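Local coordinates for sulfur oxidation protein soxB (Thermus thermophilus, PDB 2WDD) that probably hydrolyses the sulfur-sulfur bond of cysteine S-thiosulfonate, releasing sulfate in the sulfur oxidation pathway, with a pair of manganese ions in its active site, at residues S162-T167 and P402-G407; W166-E171 and G426-E431; P220-S225 and S229-L234. One frame throughout, in Å; residues are numbered along the deposited sequence. Where two conformers were deposited one is given.

Contact 1: S162-T167 and P402-G407; sequences SHWEWT and PAVRWG. With MN (manganese (II) ion), chain H.
Beside the dimanganese site of this 5'-nucleotidase family enzyme, the indoles of Trp164 and Trp406 meet edge-to-face, joining the metal-bearing loop 162-167 to the loop 402-407 of the C-terminal part of the chain. The pyrrole edge of Trp406 points at the face of Trp164: NE1 of Trp406 sits 3.3 Å from CZ2 of Trp164, toward the rim of that ring, and the two planes stand at 84°. Farther along the same edge, CZ2 of Trp406 lies 3.9 Å from CH2 of Trp164. Within its own segment, CG2 of Val404 lies over the centre of one face of the Trp406 ring, while CG1 reaches across to CZ2 of Trp164 at 4.1 Å.

One residue before Trp164, His163 carries its imidazole with CG anti to the backbone N (chi1 170°), and ND1 binds manganese at 2.2 Å. Asp132, His263 and His286 bind the same ion, as does a water. Trp164 also packs CD1 over a face of the His163 ring, and its backbone N is hydrogen-bonded to OD1 of Asp132, which ties the tryptophan to the metal shell. The short 3-10 turn is held by Trp164 O, which accepts from both the N and, at 2.7 Å, the OG1 of Thr167, while OE1 of Glu165 takes the N-H of His163 in a nearly straight bond (166°).

Contact 2: W166-E171 and G426-E431; sequences WTLGRE and GFTYPE
Thr428 reaches the 3-10 turn around Thr167 with every atom of its side chain. Its CB lies 3.4 Å from the carbonyl O of Thr167. From there OG1 turns between the backbone N and the carbonyl carbon (chi1 53°) and donates to that same O at 2.7 Å, arriving at a C=O...O angle of 131° and tilted from the carbonyl plane by 34°. OG1 also brushes CB of Thr167, 3.5 Å away. The methyl CG2, on the other branch, touches Thr167 O and then meets CD2 of Leu168 at 4.2 Å; the leucine leaves its backbone heading away from Thr428, and its end swings back to make this apolar touch. The backbone N of Thr428 is engaged too: it donates to a water at 3.0 Å, and that water donates in turn to OG1 of Thr167, which itself donates to the carbonyl O of Trp164.

The contact joins the turn just before helix 170-179, where Gly169 occupies the N-cap position, to the connection between helix 418-425 and strand 431-438 in the 5'-nucleotidase C-terminal family region.

Tyr429 continues the contact with its ring, crossing the Thr167 side chain at about a right angle. CE2 at the ring edge comes 4.0 Å from CG2 of Thr167. One face of the ring is backed by CD1 of Phe427, and the hydroxyl reaches on to ND1 of His226, whose NE2 is hydrogen-bonded to the metal ligand His163.

Contact 3: P220-S225 and S229-L234; sequences PYVKVS and SFTEGL. With TBU (tertiary-butyl alcohol), chain E.
Lys223 leaves its short helix with CG beside the backbone N (chi1 -55°), then bends at chi3 and chi4 (72° and 80°), and this folded chain carries NZ back to Thr231 and Leu234. There the ammonium donates to OG1 of Thr231 at 3.1 Å and to the carbonyl O of Leu234 at 3.0 Å, with NZ in the plane of that carbonyl. A water that accepts from NZ at 2.8 Å also accepts from the N of Gly233, so the lysine grips the turn at several points. A second water lies 2.7 Å from OG1 of Thr231 and 3.2 Å from the carbonyl O of Val222, bridging the two segments.

Beside this polar cluster, CG1 of Val222 packs on CG2 of Thr231 at 3.6 Å, the two side chains meeting at a slant. With an alanine in place of Lys223, the carbonyl O of Leu234 and OG1 of Thr231 would probably lose their ammonium partner and the turn would be less firmly held to the helix. The aliphatic part of Lys223 also lines the pocket in which a tertiary-butyl alcohol is bound, its CD 3.2 Å from the alcohol O; the alcohol is hydrogen-bonded to the N of Phe236.

From Thr231 to Leu234 the backbone forms a type II beta turn, closed by Leu234 N donating to Thr231 O, with Gly233 at its third position: a tight reversal leading into strand 234-235, clasped by a lysine from the preceding helix.

Overall arrangement
Contacts 1 and 2 share Trp166 and Thr167, so the segment 162-171 meets two parts of the C-terminal region; the centres of contacts 1 and 2 lie about 10 Å apart. They also touch directly: CH2 of Trp164 lies 3.4 Å from OH of Tyr429, and CH2 of Trp406 is 3.6 Å from CE2 of Phe427. Contact 3, formed by residues lying between the paired segments of both others, packs against the same segment, where CB of Phe230 comes 3.2 Å from the O of Trp166, and CZ of Phe230 is 3.6 Å from Thr428 OG1. Manganese is bound in contact 1; measured from the nearest side-chain atom, Thr167 is about 10 Å and Val222 about 8 Å from a manganese ion.

Contact 1: S162-T167 and P402-G407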
# COMPACT_ATOMS: atom_id res chain seq x y z
N SER A 162 -7.45 -2.74 9.60
CA SER A 162 -6.59 -1.57 9.72
C SER A 162 -5.08 -1.76 9.73
O SER A 162 -4.57 -2.85 9.95
CB SER A 162 -6.96 -0.87 11.03
OG SER A 162 -6.47 -1.62 12.14
N HIS A 163 -4.40 -0.64 9.54
CA HIS A 163 -2.96 -0.53 9.65
C HIS A 163 -2.60 0.95 9.87
O HIS A 163 -2.48 1.39 11.03
CB HIS A 163 -2.21 -1.12 8.46
CG HIS A 163 -0.74 -0.79 8.46
ND1 HIS A 163 0.05 -0.92 7.34
CD2 HIS A 163 0.06 -0.28 9.43
CE1 HIS A 163 1.28 -0.52 7.62
NE2 HIS A 163 1.31 -0.12 8.88
N TRP A 164 -2.47 1.72 8.78
CA TRP A 164 -2.09 3.14 8.91
C TRP A 164 -3.10 3.99 9.65
O TRP A 164 -2.78 5.09 10.08
CB TRP A 164 -1.74 3.76 7.56
CG TRP A 164 -0.34 3.45 7.11
CD1 TRP A 164 0.08 2.33 6.44
CD2 TRP A 164 0.80 4.29 7.25
NE1 TRP A 164 1.43 2.41 6.19
CE2 TRP A 164 1.90 3.61 6.68
CE3 TRP A 164 1.01 5.54 7.84
CZ2 TRP A 164 3.19 4.13 6.70
CZ3 TRP A 164 2.30 6.06 7.84
CH2 TRP A 164 3.36 5.36 7.28
N GLU A 165 -4.32 3.49 9.79
CA GLU A 165 -5.37 4.19 10.52
C GLU A 165 -4.84 4.61 11.89
O GLU A 165 -5.14 5.71 12.39
CB GLU A 165 -6.52 3.21 10.76
CG GLU A 165 -7.51 3.09 9.60
CD GLU A 165 -6.94 2.45 8.33
OE1 GLU A 165 -6.05 1.57 8.43
OE2 GLU A 165 -7.47 2.78 7.25
N TRP A 166 -4.06 3.73 12.50
CA TRP A 166 -3.54 4.01 13.84
C TRP A 166 -2.58 5.17 13.95
O TRP A 166 -2.27 5.59 15.07
CB TRP A 166 -2.96 2.74 14.46
CG TRP A 166 -4.04 1.71 14.62
CD1 TRP A 166 -4.34 0.70 13.76
CD2 TRP A 166 -5.05 1.68 15.64
NE1 TRP A 166 -5.46 0.03 14.18
CE2 TRP A 166 -5.92 0.61 15.34
CE3 TRP A 166 -5.30 2.45 16.78
CZ2 TRP A 166 -7.00 0.26 16.15
CZ3 TRP A 166 -6.39 2.13 17.57
CH2 TRP A 166 -7.22 1.03 17.26
N THR A 167 -2.10 5.70 12.82
CA THR A 167 -1.19 6.84 12.88
C THR A 167 -1.95 8.12 13.17
O THR A 167 -1.36 9.19 13.30
CB THR A 167 -0.28 6.96 11.63
OG1 THR A 167 -1.08 7.21 10.47
CG2 THR A 167 0.54 5.69 11.44
N PRO A 402 11.82 6.85 2.89
CA PRO A 402 11.06 5.66 3.30
C PRO A 402 10.44 4.95 2.10
O PRO A 402 9.73 5.57 1.28
CB PRO A 402 9.98 6.24 4.21
CG PRO A 402 9.73 7.63 3.65
CD PRO A 402 11.09 8.10 3.14
N ALA A 403 10.66 3.65 2.03
CA ALA A 403 10.16 2.85 0.93
C ALA A 403 8.73 2.36 1.15
O ALA A 403 8.46 1.16 1.04
CB ALA A 403 11.09 1.67 0.67
N VAL A 404 7.83 3.28 1.44
CA VAL A 404 6.42 2.93 1.61
C VAL A 404 5.84 2.55 0.25
O VAL A 404 6.36 2.95 -0.80
CB VAL A 404 5.61 4.06 2.26
CG1 VAL A 404 6.05 4.29 3.70
CG2 VAL A 404 5.66 5.36 1.42
N ARG A 405 4.77 1.77 0.28
CA ARG A 405 4.15 1.37 -0.99
C ARG A 405 3.00 2.27 -1.42
O ARG A 405 2.44 2.08 -2.50
CB ARG A 405 3.78 -0.11 -1.01
CG ARG A 405 5.00 -1.01 -1.21
CD ARG A 405 4.68 -2.50 -1.28
NE ARG A 405 5.92 -3.26 -1.43
CZ ARG A 405 5.98 -4.55 -1.72
NH1 ARG A 405 7.16 -5.14 -1.83
NH2 ARG A 405 4.86 -5.25 -1.87
N TRP A 406 2.67 3.28 -0.61
CA TRP A 406 1.65 4.24 -1.00
C TRP A 406 2.29 5.44 -1.72
O TRP A 406 3.49 5.69 -1.62
CB TRP A 406 0.82 4.72 0.19
CG TRP A 406 1.57 5.06 1.44
CD1 TRP A 406 1.83 4.21 2.49
CD2 TRP A 406 1.96 6.37 1.89
NE1 TRP A 406 2.40 4.90 3.54
CE2 TRP A 406 2.48 6.23 3.20
CE3 TRP A 406 1.92 7.64 1.31
CZ2 TRP A 406 2.98 7.32 3.92
CZ3 TRP A 406 2.42 8.72 2.02
CH2 TRP A 406 2.94 8.55 3.32
N GLY A 407 1.48 6.16 -2.50
CA GLY A 407 2.00 7.27 -3.28
C GLY A 407 1.15 7.47 -4.52
O GLY A 407 -0.03 7.12 -4.56
MN MN H . -0.42 -1.49 5.23
O HOH W 1 0.28 -1.12 3.27

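Contact 2: W166-E171 and G426-E431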
# COMPACT_ATOMS: atom_id res chain seq x y z
N TRP A 166 -4.06 3.73 12.50
CA TRP A 166 -3.54 4.01 13.84
C TRP A 166 -2.58 5.17 13.95
O TRP A 166 -2.27 5.59 15.07
CB TRP A 166 -2.96 2.74 14.46
CG TRP A 166 -4.04 1.71 14.62
CD1 TRP A 166 -4.34 0.70 13.76
CD2 TRP A 166 -5.05 1.68 15.64
NE1 TRP A 166 -5.46 0.03 14.18
CE2 TRP A 166 -5.92 0.61 15.34
CE3 TRP A 166 -5.30 2.45 16.78
CZ2 TRP A 166 -7.00 0.26 16.15
CZ3 TRP A 166 -6.39 2.13 17.57
CH2 TRP A 166 -7.22 1.03 17.26
N THR A 167 -2.10 5.70 12.82
CA THR A 167 -1.19 6.84 12.88
C THR A 167 -1.95 8.12 13.17
O THR A 167 -1.36 9.19 13.30
CB THR A 167 -0.28 6.96 11.63
OG1 THR A 167 -1.08 7.21 10.47
CG2 THR A 167 0.54 5.69 11.44
N LEU A 168 -3.27 8.00 13.30
CA LEU A 168 -4.10 9.14 13.70
C LEU A 168 -4.14 9.18 15.22
O LEU A 168 -4.60 10.16 15.81
CB LEU A 168 -5.53 8.99 13.17
CG LEU A 168 -5.69 9.09 11.65
CD1 LEU A 168 -7.09 8.69 11.24
CD2 LEU A 168 -5.35 10.49 11.16
N GLY A 169 -3.66 8.12 15.86
CA GLY A 169 -3.67 7.98 17.31
C GLY A 169 -4.91 7.21 17.76
O GLY A 169 -5.96 7.30 17.13
N ARG A 170 -4.79 6.47 18.87
CA ARG A 170 -5.91 5.68 19.37
C ARG A 170 -7.17 6.50 19.61
O ARG A 170 -8.27 6.05 19.26
CB ARG A 170 -5.52 4.88 20.61
CG ARG A 170 -6.56 3.86 21.04
CD ARG A 170 -6.30 3.41 22.47
NE ARG A 170 -7.32 2.48 22.95
CZ ARG A 170 -7.10 1.53 23.85
NH1 ARG A 170 -8.08 0.73 24.24
NH2 ARG A 170 -5.88 1.39 24.38
N GLU A 171 -7.03 7.67 20.21
CA GLU A 171 -8.19 8.53 20.47
C GLU A 171 -8.99 8.87 19.22
O GLU A 171 -10.21 8.74 19.21
CB GLU A 171 -7.77 9.80 21.20
CG GLU A 171 -7.23 9.57 22.60
CD GLU A 171 -6.93 10.86 23.33
OE1 GLU A 171 -7.73 11.82 23.21
OE2 GLU A 171 -5.89 10.92 24.02
N GLY A 426 2.38 12.35 3.02
CA GLY A 426 1.37 12.66 4.01
C GLY A 426 1.36 11.78 5.24
O GLY A 426 0.33 11.17 5.57
N PHE A 427 2.51 11.67 5.90
CA PHE A 427 2.61 10.97 7.19
C PHE A 427 2.04 11.93 8.23
O PHE A 427 2.24 13.14 8.12
CB PHE A 427 4.08 10.79 7.59
CG PHE A 427 4.87 9.88 6.69
CD1 PHE A 427 5.11 8.56 7.06
CD2 PHE A 427 5.42 10.36 5.51
CE1 PHE A 427 5.87 7.71 6.25
CE2 PHE A 427 6.16 9.51 4.68
CZ PHE A 427 6.36 8.19 5.03
N THR A 428 1.46 11.40 9.30
CA THR A 428 1.04 12.30 10.38
C THR A 428 2.28 12.71 11.18
O THR A 428 2.19 13.57 12.07
CB THR A 428 0.03 11.62 11.33
OG1 THR A 428 0.57 10.38 11.78
CG2 THR A 428 -1.34 11.43 10.64
N TYR A 429 3.42 12.07 10.89
CA TYR A 429 4.72 12.38 11.52
C TYR A 429 5.70 12.60 10.37
O TYR A 429 6.55 11.77 10.10
CB TYR A 429 5.20 11.23 12.42
CG TYR A 429 5.13 9.84 11.82
CD1 TYR A 429 6.29 9.16 11.46
CD2 TYR A 429 3.91 9.18 11.68
CE1 TYR A 429 6.23 7.87 10.93
CE2 TYR A 429 3.84 7.90 11.14
CZ TYR A 429 5.00 7.24 10.80
OH TYR A 429 4.94 5.97 10.28
N PRO A 430 5.54 13.72 9.65
CA PRO A 430 6.29 13.99 8.41
C PRO A 430 7.63 14.69 8.60
O PRO A 430 8.27 15.07 7.62
CB PRO A 430 5.34 14.93 7.67
CG PRO A 430 4.76 15.77 8.80
CD PRO A 430 4.55 14.78 9.93
N GLU A 431 8.06 14.84 9.84
CA GLU A 431 9.31 15.53 10.11
C GLU A 431 10.53 15.00 9.37
O GLU A 431 10.80 13.80 9.38
CB GLU A 431 9.58 15.55 11.61
CG GLU A 431 8.59 16.39 12.40
CD GLU A 431 7.31 15.63 12.77
OE1 GLU A 431 7.18 14.43 12.43
OE2 GLU A 431 6.44 16.23 13.43
O HOH W 2 0.03 8.88 8.49

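Contact 3: P220-S225 and S229-L234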
# COMPACT_ATOMS: atom_id res chain seq x y z
N PRO A 220 0.06 -6.81 11.93
CA PRO A 220 0.65 -7.21 13.23
C PRO A 220 1.86 -6.41 13.69
O PRO A 220 2.28 -6.52 14.85
CB PRO A 220 1.06 -8.67 13.00
CG PRO A 220 1.16 -8.82 11.52
CD PRO A 220 0.15 -7.89 10.92
N TYR A 221 2.42 -5.60 12.79
CA TYR A 221 3.65 -4.88 13.12
C TYR A 221 3.49 -3.38 13.30
O TYR A 221 4.45 -2.62 13.14
CB TYR A 221 4.73 -5.22 12.09
CG TYR A 221 4.89 -6.71 11.89
CD1 TYR A 221 5.31 -7.52 12.94
CD2 TYR A 221 4.57 -7.30 10.68
CE1 TYR A 221 5.44 -8.90 12.76
CE2 TYR A 221 4.72 -8.67 10.49
CZ TYR A 221 5.16 -9.46 11.54
OH TYR A 221 5.28 -10.82 11.37
N VAL A 222 2.30 -2.95 13.69
CA VAL A 222 2.05 -1.54 13.91
C VAL A 222 3.01 -0.92 14.93
O VAL A 222 3.44 0.23 14.77
CB VAL A 222 0.57 -1.29 14.30
CG1 VAL A 222 0.32 0.19 14.54
CG2 VAL A 222 -0.37 -1.82 13.22
N LYS A 223 3.28 -1.64 16.02
CA LYS A 223 4.11 -1.08 17.08
C LYS A 223 5.55 -0.72 16.71
O LYS A 223 6.08 0.29 17.17
CB LYS A 223 4.02 -1.93 18.35
CG LYS A 223 2.58 -2.12 18.83
CD LYS A 223 2.51 -2.55 20.29
CE LYS A 223 2.88 -1.41 21.23
NZ LYS A 223 1.76 -0.45 21.45
N VAL A 224 6.18 -1.51 15.85
CA VAL A 224 7.55 -1.23 15.44
C VAL A 224 7.62 -0.37 14.18
O VAL A 224 8.68 0.14 13.81
CB VAL A 224 8.38 -2.52 15.25
CG1 VAL A 224 8.43 -3.35 16.54
CG2 VAL A 224 7.86 -3.34 14.07
N SER A 225 6.47 -0.20 13.52
CA SER A 225 6.41 0.51 12.24
C SER A 225 6.02 1.97 12.30
O SER A 225 6.14 2.69 11.29
CB SER A 225 5.44 -0.22 11.29
OG SER A 225 5.91 -1.52 11.02
N SER A 229 3.70 5.88 20.55
CA SER A 229 2.66 6.63 21.24
C SER A 229 1.28 6.45 20.61
O SER A 229 0.26 6.56 21.29
CB SER A 229 3.03 8.11 21.30
OG SER A 229 3.07 8.68 20.00
N PHE A 230 1.25 6.20 19.31
CA PHE A 230 -0.02 6.07 18.60
C PHE A 230 -0.84 4.86 19.04
O PHE A 230 -2.06 4.86 18.86
CB PHE A 230 0.22 5.94 17.09
CG PHE A 230 0.71 7.20 16.43
CD1 PHE A 230 0.35 8.45 16.90
CD2 PHE A 230 1.49 7.12 15.29
CE1 PHE A 230 0.78 9.60 16.26
CE2 PHE A 230 1.92 8.26 14.65
CZ PHE A 230 1.57 9.51 15.13
N THR A 231 -0.16 3.82 19.51
CA THR A 231 -0.83 2.56 19.89
C THR A 231 -0.54 2.10 21.31
O THR A 231 -0.67 0.91 21.62
CB THR A 231 -0.48 1.44 18.90
OG1 THR A 231 0.93 1.18 18.95
CG2 THR A 231 -0.87 1.82 17.48
N GLU A 232 -0.13 3.01 22.17
CA GLU A 232 0.18 2.63 23.55
C GLU A 232 -1.04 1.99 24.21
O GLU A 232 -2.16 2.49 24.09
CB GLU A 232 0.67 3.84 24.35
CG GLU A 232 -0.34 4.94 24.53
CD GLU A 232 0.31 6.27 24.87
OE1 GLU A 232 0.05 7.27 24.16
OE2 GLU A 232 1.11 6.31 25.83
N GLY A 233 -0.83 0.85 24.86
CA GLY A 233 -1.90 0.13 25.54
C GLY A 233 -2.46 -0.99 24.68
O GLY A 233 -3.22 -1.83 25.17
N LEU A 234 -2.07 -1.00 23.41
CA LEU A 234 -2.54 -2.03 22.49
C LEU A 234 -1.45 -2.99 22.03
O LEU A 234 -0.29 -2.59 21.87
CB LEU A 234 -3.12 -1.37 21.25
CG LEU A 234 -4.27 -0.40 21.48
CD1 LEU A 234 -4.71 0.26 20.18
CD2 LEU A 234 -5.42 -1.13 22.14
O TBU E . 1.93 -5.46 19.06
C TBU E . 2.98 -6.22 19.71
C1 TBU E . 2.52 -6.66 21.08
C2 TBU E . 3.39 -7.50 18.98
C3 TBU E . 4.20 -5.33 19.88
O HOH W 3 2.51 2.35 17.03
O HOH W 4 1.79 -0.82 24.24